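PDB 5NXK: serine-rich secreted cell wall anchored (LPXTG-motif ) protein from Lactobacillus reuteri ATCC 53608, which probably acts as a cell-wall-anchored adhesin, a beta-solenoid through which the bacterium is thought to attach to surfaces of its host's gut. Local coordinates for residues 2-7 and 22-27; 51-56 and 136-141; 233-238 and 269-274. All coordinates share one frame; numbering follows the deposited sequence.

Contact 1. Residues 2-7 and 22-27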
ATOM      1  N   GLU A   2       2.136 -14.756  23.174  1.00 58.97           N
ATOM      2  CA  GLU A   2       0.932 -15.476  22.699  1.00 58.37           C
ATOM      3  C   GLU A   2       1.172 -16.184  21.369  1.00 59.63           C
ATOM      4  O   GLU A   2       1.397 -15.544  20.342  1.00 63.59           O
ATOM      5  CB  GLU A   2      -0.272 -14.543  22.548  1.00 58.68           C
ATOM      6  CG  GLU A   2      -1.561 -15.249  22.165  1.00 66.60           C
ATOM      7  CD  GLU A   2      -2.314 -15.801  23.374  1.00 80.22           C
ATOM      8  OE1 GLU A   2      -2.285 -15.160  24.452  1.00 82.16           O
ATOM      9  OE2 GLU A   2      -2.950 -16.870  23.243  1.00 80.52           O
ATOM     10  N   GLU A   3       1.055 -17.508  21.393  1.00 48.66           N
ATOM     11  CA  GLU A   3       1.285 -18.345  20.222  1.00 41.58           C
ATOM     12  C   GLU A   3      -0.006 -18.872  19.575  1.00 43.63           C
ATOM     13  O   GLU A   3      -0.920 -19.310  20.278  1.00 42.19           O
ATOM     14  CB  GLU A   3       2.210 -19.486  20.629  1.00 46.20           C
ATOM     15  CG  GLU A   3       3.460 -18.953  21.339  1.00 56.70           C
ATOM     16  CD  GLU A   3       4.516 -20.012  21.622  1.00 67.26           C
ATOM     17  OE1 GLU A   3       4.225 -21.220  21.469  1.00 68.54           O
ATOM     18  OE2 GLU A   3       5.642 -19.627  22.014  1.00 71.15           O
ATOM     19  N   VAL A   4      -0.100 -18.813  18.247  1.00 37.61           N
ATOM     20  CA  VAL A   4      -1.327 -19.234  17.561  1.00 31.08           C
ATOM     21  C   VAL A   4      -1.009 -20.186  16.408  1.00 37.91           C
ATOM     22  O   VAL A   4       0.013 -20.038  15.727  1.00 38.01           O
ATOM     23  CB  VAL A   4      -2.159 -18.018  17.025  1.00 34.24           C
ATOM     24  CG1 VAL A   4      -2.657 -17.114  18.165  1.00 34.75           C
ATOM     25  CG2 VAL A   4      -1.372 -17.222  15.989  1.00 31.06           C
ATOM     26  N   SER A   5      -1.896 -21.155  16.180  1.00 31.58           N
ATOM     27  CA  SER A   5      -1.640 -22.178  15.179  1.00 34.40           C
ATOM     28  C   SER A   5      -2.778 -22.377  14.184  1.00 38.61           C
ATOM     29  O   SER A   5      -2.663 -23.203  13.271  1.00 39.37           O
ATOM     30  CB  SER A   5      -1.351 -23.513  15.871  1.00 41.30           C
ATOM     31  OG  SER A   5      -0.151 -23.434  16.616  1.00 51.26           O
ATOM     32  N   ASN A   6      -3.871 -21.635  14.345  1.00 34.93           N
ATOM     33  CA  ASN A   6      -4.987 -21.777  13.413  1.00 36.99           C
ATOM     34  C   ASN A   6      -5.912 -20.572  13.430  1.00 31.52           C
ATOM     35  O   ASN A   6      -5.689 -19.628  14.181  1.00 30.25           O
ATOM     36  CB  ASN A   6      -5.777 -23.056  13.715  1.00 38.86           C
ATOM     37  CG  ASN A   6      -6.358 -23.066  15.116  1.00 37.99           C
ATOM     38  OD1 ASN A   6      -6.911 -22.067  15.584  1.00 37.96           O
ATOM     39  ND2 ASN A   6      -6.218 -24.193  15.803  1.00 38.97           N
ATOM     40  N   GLU A   7      -6.950 -20.618  12.596  1.00 33.74           N
ATOM     41  CA  GLU A   7      -7.838 -19.477  12.420  1.00 32.23           C
ATOM     42  C   GLU A   7      -8.489 -19.044  13.727  1.00 36.47           C
ATOM     43  O   GLU A   7      -8.489 -17.863  14.056  1.00 30.57           O
ATOM     44  CB  GLU A   7      -8.908 -19.790  11.368  1.00 32.21           C
ATOM     45  CG  GLU A   7      -9.965 -18.698  11.233  1.00 37.44           C
ATOM     46  CD  GLU A   7     -10.778 -18.810   9.946  1.00 49.93           C
ATOM     47  OE1 GLU A   7     -10.770 -19.890   9.308  1.00 52.77           O
ATOM     48  OE2 GLU A   7     -11.400 -17.799   9.553  1.00 51.13           O
ATOM     49  N   ILE A  22       1.844 -11.593  18.927  1.00 35.30           N
ATOM     50  CA  ILE A  22       1.311 -12.862  18.448  1.00 34.37           C
ATOM     51  C   ILE A  22       2.374 -13.569  17.614  1.00 35.44           C
ATOM     52  O   ILE A  22       2.980 -12.946  16.736  1.00 34.76           O
ATOM     53  CB  ILE A  22       0.029 -12.636  17.610  1.00 35.50           C
ATOM     54  CG1 ILE A  22      -1.053 -11.967  18.456  1.00 32.31           C
ATOM     55  CG2 ILE A  22      -0.474 -13.930  16.977  1.00 34.35           C
ATOM     56  CD1 ILE A  22      -2.244 -11.526  17.656  1.00 29.33           C
ATOM     57  N   LYS A  23       2.636 -14.842  17.907  1.00 33.13           N
ATOM     58  CA  LYS A  23       3.609 -15.622  17.145  1.00 36.31           C
ATOM     59  C   LYS A  23       2.914 -16.743  16.396  1.00 40.48           C
ATOM     60  O   LYS A  23       2.171 -17.518  16.996  1.00 33.92           O
ATOM     61  CB  LYS A  23       4.686 -16.236  18.045  1.00 42.40           C
ATOM     62  CG  LYS A  23       5.667 -15.262  18.659  1.00 56.90           C
ATOM     63  CD  LYS A  23       6.868 -16.017  19.222  1.00 63.41           C
ATOM     64  CE  LYS A  23       7.468 -16.935  18.166  1.00 68.04           C
ATOM     65  NZ  LYS A  23       8.758 -17.550  18.598  1.00 74.34           N
ATOM     66  N   LEU A  24       3.161 -16.838  15.093  1.00 41.42           N
ATOM     67  CA  LEU A  24       2.616 -17.937  14.302  1.00 39.32           C
ATOM     68  C   LEU A  24       3.455 -19.182  14.552  1.00 40.98           C
ATOM     69  O   LEU A  24       4.681 -19.133  14.468  1.00 38.34           O
ATOM     70  CB  LEU A  24       2.606 -17.592  12.806  1.00 39.61           C
ATOM     71  CG  LEU A  24       1.934 -16.271  12.410  1.00 43.24           C
ATOM     72  CD1 LEU A  24       1.958 -16.039  10.892  1.00 38.91           C
ATOM     73  CD2 LEU A  24       0.500 -16.236  12.938  1.00 35.27           C
ATOM     74  N   LYS A  25       2.796 -20.288  14.885  1.00 41.87           N
ATOM     75  CA  LYS A  25       3.491 -21.560  15.095  1.00 47.82           C
ATOM     76  C   LYS A  25       3.256 -22.475  13.900  1.00 49.03           C
ATOM     77  O   LYS A  25       3.801 -23.572  13.825  1.00 42.71           O
ATOM     78  CB  LYS A  25       3.009 -22.247  16.377  1.00 49.86           C
ATOM     79  CG  LYS A  25       3.235 -21.432  17.644  1.00 55.40           C
ATOM     80  CD  LYS A  25       4.680 -20.988  17.783  1.00 61.25           C
ATOM     81  CE  LYS A  25       5.595 -22.132  18.161  1.00 64.34           C
ATOM     82  NZ  LYS A  25       7.018 -21.684  18.122  1.00 66.99           N
ATOM     83  N   ASN A  26       2.432 -22.008  12.969  1.00 45.78           N
ATOM     84  CA  ASN A  26       2.039 -22.793  11.809  1.00 44.38           C
ATOM     85  C   ASN A  26       1.450 -21.875  10.737  1.00 37.28           C
ATOM     86  O   ASN A  26       1.068 -20.733  11.023  1.00 33.61           O
ATOM     87  CB  ASN A  26       1.013 -23.864  12.226  1.00 50.39           C
ATOM     88  CG  ASN A  26       0.801 -24.940  11.161  1.00 61.16           C
ATOM     89  OD1 ASN A  26       1.485 -24.968  10.136  1.00 60.58           O
ATOM     90  ND2 ASN A  26      -0.145 -25.842  11.414  1.00 61.29           N
ATOM     91  N   ASN A  27       1.380 -22.362   9.506  1.00 37.84           N
ATOM     92  CA  ASN A  27       0.661 -21.631   8.473  1.00 43.08           C
ATOM     93  C   ASN A  27      -0.815 -21.598   8.811  1.00 44.10           C
ATOM     94  O   ASN A  27      -1.370 -22.588   9.275  1.00 46.96           O
ATOM     95  CB  ASN A  27       0.866 -22.260   7.098  1.00 38.42           C
ATOM     96  CG  ASN A  27       2.317 -22.407   6.739  1.00 36.98           C
ATOM     97  OD1 ASN A  27       3.111 -21.491   6.936  1.00 41.73           O
ATOM     98  ND2 ASN A  27       2.680 -23.568   6.208  1.00 41.87           N
TER
HETATM   99  O   HOH W   1      -3.860 -24.252  10.782  1.00 53.01           O
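Glu3 pairs with Lys23 and Val4 with Leu24 as neighbouring parallel strands, the CA atoms of Glu3 and Lys23 4.7 Å apart and the two end-to-end directions only 12° from parallel. Three backbone hydrogen bonds alternate between the two segments. Lys23 N reaches Glu2 O at 2.8 Å; Val4 N bonds to Lys23 O at 2.9 Å, and Lys25 N to Val4 O follows. Val4 faces the interior, where its CG2 lies 3.6 Å from Ile22 CG2. The same Val4 CG2 is 3.7 Å from Leu24 CD2. Its chi1 of -63° lodges that methyl between backbone N and carbonyl carbon, within reach of both neighbours. On the other face the Lys25 chain, bent at chi2 and chi3, runs obliquely over Glu3: its CG packs on Glu3 CB, while Lys25 NZ stays 4.4 Å from Glu3 OE1, beyond salt-bridge range, so any attraction there should be modest. Ser5 OG rests against Lys25 CB at 3.4 Å. Past the paired residues, a water donates to Ser5 O and weakly to Asn27 O. Strand 3-4, helix 7-14 and strand 21-24 form a beta-alpha-beta unit; the helix packs on Val4 and Ile22 through Leu10 and Ala13, and strand 41-46 continues the sheet beyond 22-24.

Contact 2. Residues 51-56 and 136-141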
ATOM      1  N   TYR A  51       2.894 -18.572   6.678  1.00 33.26           N
ATOM      2  CA  TYR A  51       1.983 -17.764   5.881  1.00 31.28           C
ATOM      3  C   TYR A  51       0.614 -17.652   6.544  1.00 37.62           C
ATOM      4  O   TYR A  51       0.250 -18.464   7.390  1.00 32.59           O
ATOM      5  CB  TYR A  51       1.844 -18.324   4.447  1.00 34.78           C
ATOM      6  CG  TYR A  51       1.027 -19.603   4.280  1.00 33.94           C
ATOM      7  CD1 TYR A  51      -0.363 -19.597   4.420  1.00 34.88           C
ATOM      8  CD2 TYR A  51       1.639 -20.796   3.911  1.00 37.58           C
ATOM      9  CE1 TYR A  51      -1.111 -20.749   4.250  1.00 36.92           C
ATOM     10  CE2 TYR A  51       0.896 -21.962   3.733  1.00 41.74           C
ATOM     11  CZ  TYR A  51      -0.479 -21.931   3.906  1.00 41.94           C
ATOM     12  OH  TYR A  51      -1.232 -23.077   3.734  1.00 41.35           O
ATOM     13  N   ILE A  52      -0.128 -16.624   6.151  1.00 31.53           N
ATOM     14  CA  ILE A  52      -1.537 -16.524   6.457  1.00 34.95           C
ATOM     15  C   ILE A  52      -2.277 -16.347   5.143  1.00 37.45           C
ATOM     16  O   ILE A  52      -1.968 -15.437   4.360  1.00 38.09           O
ATOM     17  CB  ILE A  52      -1.851 -15.336   7.391  1.00 34.71           C
ATOM     18  CG1 ILE A  52      -0.975 -15.391   8.645  1.00 31.53           C
ATOM     19  CG2 ILE A  52      -3.333 -15.327   7.752  1.00 29.95           C
ATOM     20  CD1 ILE A  52      -1.100 -14.190   9.522  1.00 30.61           C
ATOM     21  N   ASN A  53      -3.252 -17.203   4.892  1.00 30.00           N
ATOM     22  CA  ASN A  53      -3.970 -17.163   3.626  1.00 30.41           C
ATOM     23  C   ASN A  53      -5.441 -16.783   3.844  1.00 33.49           C
ATOM     24  O   ASN A  53      -6.245 -17.586   4.332  1.00 35.59           O
ATOM     25  CB  ASN A  53      -3.834 -18.515   2.920  1.00 31.92           C
ATOM     26  CG  ASN A  53      -4.570 -18.570   1.594  1.00 38.66           C
ATOM     27  OD1 ASN A  53      -4.912 -17.542   1.009  1.00 39.86           O
ATOM     28  ND2 ASN A  53      -4.809 -19.787   1.106  1.00 38.92           N
ATOM     29  N   ALA A  54      -5.781 -15.548   3.489  1.00 27.36           N
ATOM     30  CA  ALA A  54      -7.126 -15.023   3.694  1.00 27.72           C
ATOM     31  C   ALA A  54      -7.989 -15.337   2.480  1.00 34.94           C
ATOM     32  O   ALA A  54      -7.900 -14.671   1.441  1.00 30.82           O
ATOM     33  CB  ALA A  54      -7.088 -13.522   3.948  1.00 29.84           C
ATOM     34  N   LEU A  55      -8.808 -16.375   2.612  1.00 34.35           N
ATOM     35  CA  LEU A  55      -9.553 -16.906   1.478  1.00 38.24           C
ATOM     36  C   LEU A  55     -10.875 -16.195   1.250  1.00 43.16           C
ATOM     37  O   LEU A  55     -11.462 -16.307   0.175  1.00 55.03           O
ATOM     38  CB  LEU A  55      -9.802 -18.397   1.656  1.00 40.70           C
ATOM     39  CG  LEU A  55      -8.574 -19.261   1.389  1.00 46.30           C
ATOM     40  CD1 LEU A  55      -8.931 -20.726   1.555  1.00 45.06           C
ATOM     41  CD2 LEU A  55      -8.011 -18.981  -0.001  1.00 43.11           C
ATOM     42  N   ASN A  56     -11.357 -15.491   2.266  1.00 42.19           N
ATOM     43  CA  ASN A  56     -12.674 -14.882   2.188  1.00 49.30           C
ATOM     44  C   ASN A  56     -12.686 -13.527   1.482  1.00 53.88           C
ATOM     45  O   ASN A  56     -11.948 -12.611   1.853  1.00 47.21           O
ATOM     46  CB  ASN A  56     -13.254 -14.735   3.596  1.00 60.16           C
ATOM     47  CG  ASN A  56     -14.765 -14.616   3.596  1.00 72.30           C
ATOM     48  OD1 ASN A  56     -15.430 -14.956   2.615  1.00 72.02           O
ATOM     49  ND2 ASN A  56     -15.317 -14.135   4.704  1.00 79.26           N
ATOM     50  N   LYS A 136      -3.242 -12.239 -10.443  1.00 33.93           N
ATOM     51  CA  LYS A 136      -4.623 -12.587 -10.772  1.00 36.07           C
ATOM     52  C   LYS A 136      -5.034 -13.860 -10.055  1.00 34.16           C
ATOM     53  O   LYS A 136      -6.218 -14.146  -9.867  1.00 32.40           O
ATOM     54  CB  LYS A 136      -4.792 -12.765 -12.283  1.00 38.02           C
ATOM     55  CG  LYS A 136      -4.726 -11.476 -13.072  1.00 38.75           C
ATOM     56  CD  LYS A 136      -5.111 -11.710 -14.521  1.00 49.42           C
ATOM     57  CE  LYS A 136      -5.380 -10.395 -15.233  1.00 60.66           C
ATOM     58  NZ  LYS A 136      -4.109  -9.717 -15.595  1.00 64.15           N
ATOM     59  N   SER A 137      -4.032 -14.617  -9.638  1.00 32.76           N
ATOM     60  CA  SER A 137      -4.265 -15.807  -8.855  1.00 38.51           C
ATOM     61  C   SER A 137      -2.980 -16.229  -8.170  1.00 36.44           C
ATOM     62  O   SER A 137      -1.901 -15.762  -8.516  1.00 33.48           O
ATOM     63  CB  SER A 137      -4.803 -16.939  -9.743  1.00 38.73           C
ATOM     64  OG  SER A 137      -3.820 -17.373 -10.665  1.00 40.34           O
ATOM     65  N   TYR A 138      -3.102 -17.099  -7.180  1.00 38.26           N
ATOM     66  CA  TYR A 138      -1.922 -17.659  -6.533  1.00 35.12           C
ATOM     67  C   TYR A 138      -2.181 -19.094  -6.131  1.00 38.40           C
ATOM     68  O   TYR A 138      -3.315 -19.546  -6.125  1.00 37.97           O
ATOM     69  CB  TYR A 138      -1.524 -16.847  -5.303  1.00 37.67           C
ATOM     70  CG  TYR A 138      -2.614 -16.670  -4.264  1.00 36.01           C
ATOM     71  CD1 TYR A 138      -2.877 -17.660  -3.314  1.00 35.06           C
ATOM     72  CD2 TYR A 138      -3.352 -15.495  -4.207  1.00 35.97           C
ATOM     73  CE1 TYR A 138      -3.862 -17.491  -2.357  1.00 38.73           C
ATOM     74  CE2 TYR A 138      -4.340 -15.310  -3.250  1.00 35.89           C
ATOM     75  CZ  TYR A 138      -4.588 -16.306  -2.326  1.00 39.74           C
ATOM     76  OH  TYR A 138      -5.568 -16.121  -1.377  1.00 35.67           O
ATOM     77  N   GLU A 139      -1.125 -19.824  -5.816  1.00 40.78           N
ATOM     78  CA  GLU A 139      -1.301 -21.203  -5.392  1.00 51.23           C
ATOM     79  C   GLU A 139      -0.495 -21.444  -4.129  1.00 43.94           C
ATOM     80  O   GLU A 139       0.670 -21.064  -4.041  1.00 44.96           O
ATOM     81  CB  GLU A 139      -0.918 -22.187  -6.507  1.00 62.32           C
ATOM     82  CG  GLU A 139      -0.268 -23.477  -6.023  1.00 76.92           C
ATOM     83  CD  GLU A 139      -0.312 -24.580  -7.067  1.00 87.95           C
ATOM     84  OE1 GLU A 139      -0.931 -24.366  -8.132  1.00 89.01           O
ATOM     85  OE2 GLU A 139       0.263 -25.663  -6.821  1.00 91.77           O
ATOM     86  N   VAL A 140      -1.137 -22.005  -3.118  1.00 44.46           N
ATOM     87  CA  VAL A 140      -0.402 -22.352  -1.909  1.00 45.52           C
ATOM     88  C   VAL A 140      -0.868 -23.722  -1.417  1.00 48.70           C
ATOM     89  O   VAL A 140      -2.073 -24.004  -1.409  1.00 45.19           O
ATOM     90  CB  VAL A 140      -0.553 -21.262  -0.817  1.00 49.64           C
ATOM     91  CG1 VAL A 140      -2.014 -21.046  -0.447  1.00 43.19           C
ATOM     92  CG2 VAL A 140       0.305 -21.599   0.398  1.00 52.49           C
ATOM     93  N   ASP A 141       0.099 -24.578  -1.074  1.00 57.53           N
ATOM     94  CA  ASP A 141      -0.150 -25.976  -0.707  1.00 68.38           C
ATOM     95  C   ASP A 141      -1.201 -26.628  -1.598  1.00 61.37           C
ATOM     96  O   ASP A 141      -2.221 -27.130  -1.129  1.00 59.03           O
ATOM     97  CB  ASP A 141      -0.525 -26.106   0.777  1.00 77.20           C
ATOM     98  CG  ASP A 141       0.637 -25.749   1.711  1.00 81.88           C
ATOM     99  OD1 ASP A 141       1.798 -25.742   1.244  1.00 84.50           O
ATOM    100  OD2 ASP A 141       0.401 -25.501   2.917  1.00 78.08           O
TER
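Tyr51 and Val140 meet by a CH-pi contact: Val140 CG2 stands over one ring face, 3.8 Å from the centroid and 27° off the normal, displaced toward the rim with Tyr51 CE2 nearest at 3.4 Å. Asp141 OD2 lies at the edge of the same ring, in its plane, 3.0 Å from Tyr51 OH, the carboxylate itself turned steeply to the ring. Two residues on from Tyr51, Asn53 OD1 accepts from Tyr138 OH at 2.9 Å, with the donor in the carbonyl plane. The amide and phenol planes stand 72° apart. Asn53 CG is anti to the backbone N (chi1 179°), which extends the amide toward segment 136-141, and Asn53 ND2 lies 3.4 Å from Val140 CG1. Leu55 CD2 adds a looser contact, 4.0 Å from Tyr138 OH. The strand axes remain 10.1 Å apart, so the gap is bridged mainly by side chains, with no backbone hydrogen bond across it. Further out, Tyr82 meets the Tyr138 ring and also touches Asn53 and Val140, while backbone bonds to Ile28 hold Tyr51 and Asn53 in their sheet. The arrangement is that of a beta-hairpin, strands 137-140 and 143-146, folded back over the outer surface of a parallel beta-solenoid, consistent with the right-handed pectate-lyase-like family.

Contact 3. Residues 233-238 and 269-274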
ATOM      1  N   PHE A 233       5.789  12.997  -3.174  1.00 19.40           N
ATOM      2  CA  PHE A 233       6.654  11.850  -3.440  1.00 19.12           C
ATOM      3  C   PHE A 233       8.049  12.283  -3.033  1.00 23.13           C
ATOM      4  O   PHE A 233       8.626  13.191  -3.651  1.00 21.07           O
ATOM      5  CB  PHE A 233       6.618  11.427  -4.911  1.00 18.47           C
ATOM      6  CG  PHE A 233       7.495  10.230  -5.231  1.00 19.93           C
ATOM      7  CD1 PHE A 233       7.491   9.111  -4.407  1.00 22.81           C
ATOM      8  CD2 PHE A 233       8.281  10.209  -6.380  1.00 20.35           C
ATOM      9  CE1 PHE A 233       8.274   8.000  -4.701  1.00 25.36           C
ATOM     10  CE2 PHE A 233       9.069   9.105  -6.687  1.00 23.75           C
ATOM     11  CZ  PHE A 233       9.066   7.997  -5.857  1.00 26.09           C
ATOM     12  N   ILE A 234       8.555  11.690  -1.958  1.00 18.54           N
ATOM     13  CA  ILE A 234       9.803  12.133  -1.360  1.00 20.40           C
ATOM     14  C   ILE A 234      10.821  11.003  -1.399  1.00 24.52           C
ATOM     15  O   ILE A 234      10.590   9.946  -0.840  1.00 22.06           O
ATOM     16  CB  ILE A 234       9.615  12.589   0.097  1.00 21.82           C
ATOM     17  CG1 ILE A 234       8.585  13.711   0.172  1.00 29.61           C
ATOM     18  CG2 ILE A 234      10.943  13.071   0.674  1.00 24.18           C
ATOM     19  CD1 ILE A 234       8.183  14.051   1.585  1.00 35.49           C
ATOM     20  N   VAL A 235      11.934  11.233  -2.077  1.00 18.87           N
ATOM     21  CA  VAL A 235      13.014  10.268  -2.158  1.00 20.00           C
ATOM     22  C   VAL A 235      14.215  10.838  -1.398  1.00 27.36           C
ATOM     23  O   VAL A 235      14.798  11.837  -1.806  1.00 22.59           O
ATOM     24  CB  VAL A 235      13.374   9.976  -3.611  1.00 22.31           C
ATOM     25  CG1 VAL A 235      14.584   9.037  -3.686  1.00 21.53           C
ATOM     26  CG2 VAL A 235      12.155   9.403  -4.331  1.00 19.85           C
ATOM     27  N   ASN A 236      14.570  10.211  -0.282  1.00 23.99           N
ATOM     28  CA  ASN A 236      15.587  10.758   0.608  1.00 22.64           C
ATOM     29  C   ASN A 236      17.026  10.440   0.177  1.00 24.91           C
ATOM     30  O   ASN A 236      17.249   9.761  -0.833  1.00 23.49           O
ATOM     31  CB  ASN A 236      15.327  10.274   2.051  1.00 22.84           C
ATOM     32  CG  ASN A 236      14.150  10.991   2.693  1.00 27.32           C
ATOM     33  OD1 ASN A 236      14.315  12.093   3.199  1.00 34.75           O
ATOM     34  ND2 ASN A 236      12.969  10.378   2.680  1.00 29.20           N
ATOM     35  N   GLU A 237      17.996  10.956   0.930  1.00 25.49           N
ATOM     36  CA  GLU A 237      19.405  10.812   0.561  1.00 29.35           C
ATOM     37  C   GLU A 237      19.818   9.375   0.319  1.00 27.14           C
ATOM     38  O   GLU A 237      19.452   8.476   1.079  1.00 28.15           O
ATOM     39  CB  GLU A 237      20.341  11.407   1.613  1.00 34.90           C
ATOM     40  CG  GLU A 237      20.202  12.897   1.804  1.00 53.18           C
ATOM     41  CD  GLU A 237      21.290  13.459   2.698  1.00 64.90           C
ATOM     42  OE1 GLU A 237      22.016  12.655   3.329  1.00 68.20           O
ATOM     43  OE2 GLU A 237      21.401  14.703   2.783  1.00 68.48           O
ATOM     44  N   ASN A 238      20.555   9.180  -0.772  1.00 23.45           N
ATOM     45  CA  ASN A 238      21.118   7.887  -1.160  1.00 27.09           C
ATOM     46  C   ASN A 238      20.097   6.791  -1.427  1.00 28.47           C
ATOM     47  O   ASN A 238      20.462   5.631  -1.579  1.00 31.64           O
ATOM     48  CB  ASN A 238      22.120   7.414  -0.103  1.00 32.54           C
ATOM     49  CG  ASN A 238      23.199   8.456   0.176  1.00 39.61           C
ATOM     50  OD1 ASN A 238      23.713   9.092  -0.743  1.00 40.12           O
ATOM     51  ND2 ASN A 238      23.533   8.645   1.445  1.00 45.18           N
ATOM     52  N   LYS A 269      19.751  14.824  -2.570  1.00 26.73           N
ATOM     53  CA  LYS A 269      21.142  14.596  -2.974  1.00 29.41           C
ATOM     54  C   LYS A 269      21.555  13.153  -2.647  1.00 31.15           C
ATOM     55  O   LYS A 269      21.157  12.592  -1.613  1.00 31.01           O
ATOM     56  CB  LYS A 269      22.090  15.623  -2.339  1.00 39.90           C
ATOM     57  CG  LYS A 269      22.265  15.517  -0.843  1.00 63.81           C
ATOM     58  CD  LYS A 269      23.488  16.318  -0.375  1.00 73.38           C
ATOM     59  CE  LYS A 269      23.487  16.497   1.145  1.00 75.74           C
ATOM     60  NZ  LYS A 269      22.875  17.804   1.530  1.00 77.39           N
ATOM     61  N   GLY A 270      22.318  12.550  -3.558  1.00 27.09           N
ATOM     62  CA  GLY A 270      22.766  11.182  -3.412  1.00 28.89           C
ATOM     63  C   GLY A 270      21.770  10.151  -3.914  1.00 27.70           C
ATOM     64  O   GLY A 270      22.136   9.003  -4.138  1.00 27.24           O
ATOM     65  N   SER A 271      20.503  10.530  -4.068  1.00 23.29           N
ATOM     66  CA  SER A 271      19.518   9.576  -4.589  1.00 22.54           C
ATOM     67  C   SER A 271      19.752   9.269  -6.068  1.00 25.64           C
ATOM     68  O   SER A 271      20.325  10.070  -6.811  1.00 26.03           O
ATOM     69  CB  SER A 271      18.086  10.087  -4.381  1.00 19.67           C
ATOM     70  OG  SER A 271      17.823  11.269  -5.138  1.00 24.43           O
ATOM     71  N   ASN A 272      19.289   8.097  -6.485  1.00 23.92           N
ATOM     72  CA  ASN A 272      19.401   7.656  -7.862  1.00 24.41           C
ATOM     73  C   ASN A 272      18.036   7.151  -8.302  1.00 27.75           C
ATOM     74  O   ASN A 272      17.530   6.147  -7.786  1.00 27.41           O
ATOM     75  CB  ASN A 272      20.474   6.572  -8.017  1.00 30.58           C
ATOM     76  CG  ASN A 272      21.886   7.130  -7.904  1.00 37.63           C
ATOM     77  OD1 ASN A 272      22.471   7.170  -6.814  1.00 40.25           O
ATOM     78  ND2 ASN A 272      22.435   7.572  -9.028  1.00 38.28           N
ATOM     79  N   VAL A 273      17.409   7.904  -9.194  1.00 24.42           N
ATOM     80  CA  VAL A 273      16.039   7.629  -9.607  1.00 23.33           C
ATOM     81  C   VAL A 273      16.014   7.334 -11.107  1.00 26.46           C
ATOM     82  O   VAL A 273      16.522   8.112 -11.907  1.00 25.16           O
ATOM     83  CB  VAL A 273      15.107   8.820  -9.268  1.00 25.33           C
ATOM     84  CG1 VAL A 273      13.707   8.598  -9.797  1.00 26.72           C
ATOM     85  CG2 VAL A 273      15.070   9.067  -7.756  1.00 25.40           C
ATOM     86  N   HIS A 274      15.467   6.186 -11.476  1.00 25.37           N
ATOM     87  CA  HIS A 274      15.376   5.792 -12.867  1.00 22.55           C
ATOM     88  C   HIS A 274      13.927   5.464 -13.189  1.00 23.98           C
ATOM     89  O   HIS A 274      13.320   4.575 -12.580  1.00 24.53           O
ATOM     90  CB  HIS A 274      16.276   4.593 -13.158  1.00 22.71           C
ATOM     91  CG  HIS A 274      16.314   4.216 -14.601  1.00 29.97           C
ATOM     92  ND1 HIS A 274      15.261   3.582 -15.233  1.00 34.20           N
ATOM     93  CD2 HIS A 274      17.265   4.397 -15.548  1.00 33.66           C
ATOM     94  CE1 HIS A 274      15.569   3.382 -16.500  1.00 38.13           C
ATOM     95  NE2 HIS A 274      16.779   3.869 -16.718  1.00 40.78           N
TER
HETATM   96  O   HOH W   2      24.658   7.986  -3.430  1.00 46.45           O
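Lys269 lies alongside Glu237, the two side chains pointing the same way, and Lys269 CE comes 3.2 Å from Glu237 OE2. The charged ends are farther apart: Lys269 NZ to Glu237 OE2 is 3.7 Å, a long salt bridge whose electrostatic gain is probably modest. Beyond CG the glutamate is extended. The lysine runs straight through chi2 and chi3, which lays CG, CD and CE along Glu237 OE2, and the bend at chi4 turns NZ. The backbone of Lys269 takes part as well, its O receiving a CA-H...O contact from Glu237 CA at 3.3 Å. At Gly270 the two loops come close without a direct hydrogen bond. Gly270 O accepts a CA-H...O contact from Asn238 CA, 3.3 Å long with 160° at the hydrogen, and a water bridges the loops by donating to Gly270 O and to Asn238 OD1. The glycine has a positive phi, and Gly270 CA lies 3.5 Å from Asn238 OD1. Ser271 is buried: its CB is 3.7 Å from Val235 CG1 and the same distance from Asn236 O, while Ser271 OG is hydrogen-bonded to Ala268 O. Two residues on, Val273 meets Val235 tip to tip, with Val273 CG2 to Val235 CG1 at 4.1 Å, a longer approach than that of Ser271 CB. In Val235, chi1 of 176° carries CG1 anti to the backbone N, toward both Ser271 and Val273. The touching parts run 110° apart, consistent with a corner between two sheets of the solenoid. Strand 230-235 pairs with 261-267 in one parallel sheet, and strand 272-277 lies beside 240-244 and 298-303 in another; Leu267 and Val241 pack against both valines, closing the interior between these sheets.

All three contacts belong to one solenoid, at different places along its length. Contacts 1 and 2 are neighbours, their centres about 17 Å apart, and they touch directly: Asn27 OD1 lies 2.9 Å from Tyr51 N, a probable hydrogen bond, and Leu24 CD1 packs on Ile52 CG1 at 3.8 Å. The first pairs strands at the N-terminal end of the sheet, while the second attaches a hairpin outside the coils. Contact 3 is remote, its centre about 39 Å from that of contact 1 and 35 Å from that of contact 2, and it touches neither. The connection is through sheets: strands 3-4, 21-24 and 230-235 share one, strands 51-54 and 272-277 another.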